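Local structure of putative acetamidase/formamidase (Yersinia enterocolitica subsp. palearctica serotype O:3, 5UBU) at residues B[184-189]-B[315-320]; B[172-177]-B[215-220]. The protein probably hydrolyses carbon–nitrogen bonds, other than peptide bonds, in linear amides. All blocks are in the same frame, centred on the assembly; numbering follows the deposited sequence.

Overall arrangement
The two contacts lie about 12 Å apart, centre to centre, close to the centre of the subunit, and their segments interleave along the sequence: 172-177, 184-189, 215-220, 315-320. Contact 2 pairs strands 169-175 and 214-222 inside the branched seven-strand sheet. Segment 184-189 of contact 1 carries the short, weakly bonded strand 187-188 of that sheet and meets the start of strand 319-326, which belongs to the nine-strand sheet, so contact 1 joins the two sheets. Ser184 of contact 1 packs on Thr172 of contact 2. Both contacts border the pair of sodium ions: Asp220 of contact 2 binds both, and the nearest side-chain atom of Asp316 in contact 1 lies about 4 Å from one of them.

Contact 1. Residues B[184-189]-B[315-320]; sequences SLTPDN and VDPKYT
Segments 184-189 and 315-320 run past each other as two irregular chains, closest where the CA atoms of Thr186 and Pro317 stand 5.6 Å apart, and meet side chain to side chain and side chain to backbone. Lys318, fully extended beyond CG, passes beside the carbonyl oxygen of Pro187 and brings NZ into a salt bridge, 2.9 Å from Asp188 OD2. NZ comes in from above the carboxylate plane, 58° out of it. The other oxygen, Asp188 OD1, takes the backbone N-H of Asn189 on its anti lone pair; together the two bonds limit how the carboxylate can turn. Asp188 CG lies anti to the backbone N (chi1 -154°), which carries the acid to the ammonium group.

The Pro187 ring faces two oxygens: its CG is 3.2 Å from Lys318 O and also touches Thr320 OG1, itself hydrogen-bonded to Ser269 OG. The Pro317 ring packs against Leu185 and Thr186: its CD meets Leu185 CG at 3.8 Å, the side chains crossing at about a right angle, while its CG lies 3.4 Å from Thr186 OG1, itself hydrogen-bonded to Asn183. Leu185 O rests near Asp316 CB and accepts a hydrogen bond from Asn193, a sodium ligand. The contact joins the loop into strand 187-188, of contact 2's sheet, to the start of strand 319-326 in the nine-strand sheet, flanked by 263-270 and 308-313, where Pro187 also packs on Ser269 and Asn313.

Contact 2. Residues B[172-177]-B[215-220]; sequences TLSVSP and RLFIGD. With NA (sodium ion), chain G; NA (sodium ion), chain H.
Strands 172-175 and 215-220 run antiparallel, their axes 4.6 Å apart at closest approach and 173° between directions. Thr172 with Gly219 and Ser174 with Phe217 are hydrogen-bonded pairs; Leu173 and Ile218 form the non-hydrogen-bonded pair between them. The Ser174-Phe217 pair is the tighter: Phe217 N reaches Ser174 O at 2.7 Å, nearly straight at 173°, and Ser174 N bonds back to Phe217 O. The bond from Gly219 N to Thr172 O is weak.

Leu173, Val175, Leu216 and Ile218 share one face. Leu173 CD1 sits between Leu216 CD1 at 3.9 Å and Ile218 CG1 at 4.0 Å; with CG anti to the backbone N (chi1 -176°), it swings over the neighbouring strand. This apolar face packs on strands 203-208 and 239-248 of the nine-strand sheet, a face-to-face layering of two sheets with these side chains buried between them. On the other face, Ser174 OG lies by Phe217 CB, and the Phe217 ring presents its edge to Ser174 O and Ser176 CB.

Past the ladder a weak bond runs from Ser176 N to Arg215 O, and Ser176 CB packs on Arg215 CB at 3.5 Å. At the other end Thr172 CG2 lies against Asp220 CB. The Asp220 carboxylate bridges two sodium ions: the chain G ion takes OD1 at 2.3 Å and, more loosely, OD2 at 2.9 Å, with His222 and Glu236; the chain H ion takes OD2 at 2.2 Å, with Asn193 and Asp195.

Contact 1. Residues B[184-189]-B[315-320]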
# COMPACT_ATOMS: atom_id res chain seq x y z
N SER B 184 3.54 2.27 -22.90
CA SER B 184 3.54 3.73 -22.85
C SER B 184 2.67 4.32 -21.74
O SER B 184 2.62 5.55 -21.59
CB SER B 184 3.10 4.29 -24.21
OG SER B 184 1.81 3.80 -24.55
N LEU B 185 1.99 3.47 -20.98
CA LEU B 185 1.15 3.95 -19.89
C LEU B 185 1.88 3.87 -18.55
O LEU B 185 1.45 4.49 -17.57
CB LEU B 185 -0.13 3.13 -19.82
CG LEU B 185 -1.27 3.69 -18.95
CD1 LEU B 185 -1.82 4.96 -19.59
CD2 LEU B 185 -2.39 2.68 -18.78
N THR B 186 2.99 3.14 -18.51
CA THR B 186 3.75 2.93 -17.27
C THR B 186 5.06 3.73 -17.08
O THR B 186 5.88 3.79 -18.00
CB THR B 186 4.13 1.42 -17.17
OG1 THR B 186 2.95 0.61 -17.22
CG2 THR B 186 4.87 1.13 -15.87
N PRO B 187 5.24 4.36 -15.91
CA PRO B 187 6.50 5.03 -15.57
C PRO B 187 7.35 4.04 -14.77
O PRO B 187 6.79 3.20 -14.06
CB PRO B 187 6.07 6.17 -14.68
CG PRO B 187 4.86 5.66 -13.99
CD PRO B 187 4.18 4.72 -14.94
N ASP B 188 8.67 4.15 -14.87
CA ASP B 188 9.54 3.23 -14.14
C ASP B 188 10.93 3.89 -14.02
O ASP B 188 11.03 5.12 -14.05
CB ASP B 188 9.56 1.88 -14.89
CG ASP B 188 9.87 0.70 -14.00
OD1 ASP B 188 10.79 0.79 -13.13
OD2 ASP B 188 9.21 -0.34 -14.21
N ASN B 189 11.99 3.09 -13.89
CA ASN B 189 13.35 3.66 -13.77
C ASN B 189 13.95 4.19 -15.07
O ASN B 189 15.09 4.67 -15.09
CB ASN B 189 14.31 2.66 -13.08
CG ASN B 189 14.48 1.36 -13.85
OD1 ASN B 189 14.32 1.29 -15.06
ND2 ASN B 189 14.83 0.32 -13.13
N VAL B 315 -2.60 7.50 -10.83
CA VAL B 315 -3.57 6.78 -11.65
C VAL B 315 -2.98 5.69 -12.56
O VAL B 315 -3.62 4.69 -12.85
CB VAL B 315 -4.39 7.77 -12.52
CG1 VAL B 315 -5.09 8.80 -11.63
CG2 VAL B 315 -3.52 8.50 -13.54
N ASP B 316 -1.74 5.90 -13.00
CA ASP B 316 -1.08 4.97 -13.92
C ASP B 316 -0.66 3.67 -13.21
O ASP B 316 -0.67 3.62 -11.98
CB ASP B 316 0.11 5.71 -14.55
CG ASP B 316 -0.32 6.97 -15.32
OD1 ASP B 316 -1.34 6.93 -16.05
OD2 ASP B 316 0.38 8.00 -15.21
N PRO B 317 -0.31 2.60 -13.98
CA PRO B 317 0.11 1.31 -13.39
C PRO B 317 1.07 1.45 -12.20
O PRO B 317 1.10 0.59 -11.32
CB PRO B 317 0.75 0.59 -14.56
CG PRO B 317 -0.04 1.08 -15.73
CD PRO B 317 -0.34 2.52 -15.45
N LYS B 318 1.87 2.51 -12.23
CA LYS B 318 2.77 2.87 -11.15
C LYS B 318 2.61 4.36 -10.92
O LYS B 318 2.53 5.15 -11.87
CB LYS B 318 4.22 2.56 -11.49
CG LYS B 318 4.54 1.08 -11.51
CD LYS B 318 6.01 0.83 -11.72
CE LYS B 318 6.29 -0.65 -11.62
NZ LYS B 318 7.73 -0.97 -11.78
N TYR B 319 2.56 4.74 -9.65
CA TYR B 319 2.42 6.14 -9.30
C TYR B 319 3.79 6.78 -9.36
O TYR B 319 4.79 6.09 -9.26
CB TYR B 319 1.81 6.30 -7.91
CG TYR B 319 0.57 5.47 -7.67
CD1 TYR B 319 -0.45 5.42 -8.62
CD2 TYR B 319 0.39 4.79 -6.47
CE1 TYR B 319 -1.59 4.68 -8.39
CE2 TYR B 319 -0.75 4.04 -6.25
CZ TYR B 319 -1.74 3.99 -7.21
OH TYR B 319 -2.88 3.26 -6.99
N THR B 320 3.83 8.09 -9.54
CA THR B 320 5.09 8.81 -9.64
C THR B 320 5.13 10.00 -8.69
O THR B 320 4.19 10.77 -8.61
CB THR B 320 5.31 9.28 -11.09
OG1 THR B 320 5.29 8.15 -11.97
CG2 THR B 320 6.65 10.01 -11.22

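Contact 2. Residues B[172-177]-B[215-220]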
# COMPACT_ATOMS: atom_id res chain seq x y z
N THR B 172 4.86 11.76 -20.91
CA THR B 172 5.72 10.59 -21.16
C THR B 172 7.05 10.97 -21.80
O THR B 172 7.09 11.34 -22.97
CB THR B 172 5.04 9.55 -22.08
OG1 THR B 172 4.76 10.14 -23.36
CG2 THR B 172 3.76 9.01 -21.47
N LEU B 173 8.12 10.88 -21.03
CA LEU B 173 9.47 11.17 -21.50
C LEU B 173 10.30 9.99 -21.01
O LEU B 173 10.36 9.72 -19.82
CB LEU B 173 9.99 12.49 -20.92
CG LEU B 173 11.37 12.93 -21.43
CD1 LEU B 173 11.34 13.14 -22.95
CD2 LEU B 173 11.84 14.20 -20.73
N SER B 174 10.94 9.28 -21.93
CA SER B 174 11.70 8.10 -21.52
C SER B 174 12.80 7.64 -22.47
O SER B 174 12.93 8.14 -23.58
CB SER B 174 10.72 6.94 -21.35
OG SER B 174 10.01 6.70 -22.55
N VAL B 175 13.58 6.69 -21.97
CA VAL B 175 14.64 6.05 -22.74
C VAL B 175 14.38 4.55 -22.64
O VAL B 175 13.69 4.09 -21.73
CB VAL B 175 16.05 6.43 -22.27
CG1 VAL B 175 16.35 7.87 -22.62
CG2 VAL B 175 16.23 6.19 -20.78
N SER B 176 14.91 3.78 -23.58
CA SER B 176 14.69 2.34 -23.59
C SER B 176 15.36 1.57 -22.47
O SER B 176 16.45 1.93 -22.04
CB SER B 176 15.19 1.74 -24.90
OG SER B 176 15.09 0.32 -24.88
N PRO B 177 14.68 0.53 -21.95
CA PRO B 177 15.32 -0.36 -21.00
C PRO B 177 16.36 -1.18 -21.77
O PRO B 177 16.39 -1.13 -22.99
CB PRO B 177 14.18 -1.27 -20.54
CG PRO B 177 12.97 -0.44 -20.66
CD PRO B 177 13.21 0.46 -21.84
N ARG B 215 17.88 5.76 -27.15
CA ARG B 215 16.50 5.45 -27.56
C ARG B 215 15.50 6.30 -26.79
O ARG B 215 14.77 5.81 -25.94
CB ARG B 215 16.19 3.95 -27.44
CG ARG B 215 16.85 3.13 -28.53
CD ARG B 215 16.66 1.64 -28.31
NE ARG B 215 16.89 0.96 -29.59
CZ ARG B 215 15.93 0.63 -30.47
NH1 ARG B 215 14.64 0.86 -30.22
NH2 ARG B 215 16.26 0.04 -31.60
N LEU B 216 15.50 7.59 -27.10
CA LEU B 216 14.62 8.56 -26.45
C LEU B 216 13.22 8.54 -27.05
O LEU B 216 13.06 8.58 -28.27
CB LEU B 216 15.20 9.97 -26.58
CG LEU B 216 14.39 11.14 -26.00
CD1 LEU B 216 14.19 11.00 -24.50
CD2 LEU B 216 15.10 12.45 -26.33
N PHE B 217 12.22 8.48 -26.18
CA PHE B 217 10.81 8.50 -26.57
C PHE B 217 10.14 9.68 -25.89
O PHE B 217 10.45 10.01 -24.74
CB PHE B 217 10.10 7.22 -26.13
CG PHE B 217 10.57 5.98 -26.83
CD1 PHE B 217 11.65 5.27 -26.35
CD2 PHE B 217 9.89 5.50 -27.94
CE1 PHE B 217 12.07 4.10 -26.98
CE2 PHE B 217 10.29 4.34 -28.58
CZ PHE B 217 11.38 3.63 -28.09
N ILE B 218 9.20 10.31 -26.59
CA ILE B 218 8.48 11.47 -26.04
C ILE B 218 7.03 11.44 -26.50
O ILE B 218 6.70 10.84 -27.52
CB ILE B 218 9.20 12.79 -26.43
CG1 ILE B 218 8.59 13.99 -25.70
CG2 ILE B 218 9.18 13.01 -27.95
CD1 ILE B 218 9.34 15.28 -25.94
N GLY B 219 6.15 12.05 -25.72
CA GLY B 219 4.72 12.11 -26.07
C GLY B 219 3.83 12.54 -24.93
O GLY B 219 4.32 12.96 -23.89
N ASP B 220 2.52 12.43 -25.15
CA ASP B 220 1.52 12.77 -24.14
C ASP B 220 1.70 14.17 -23.55
O ASP B 220 1.99 14.34 -22.37
CB ASP B 220 1.53 11.68 -23.05
CG ASP B 220 0.43 11.86 -22.00
OD1 ASP B 220 -0.67 12.40 -22.28
OD2 ASP B 220 0.68 11.40 -20.87
NA NA G . -2.07 12.23 -20.51
NA NA H . 0.05 10.41 -18.99
O HOH W 1 -2.17 9.12 -17.63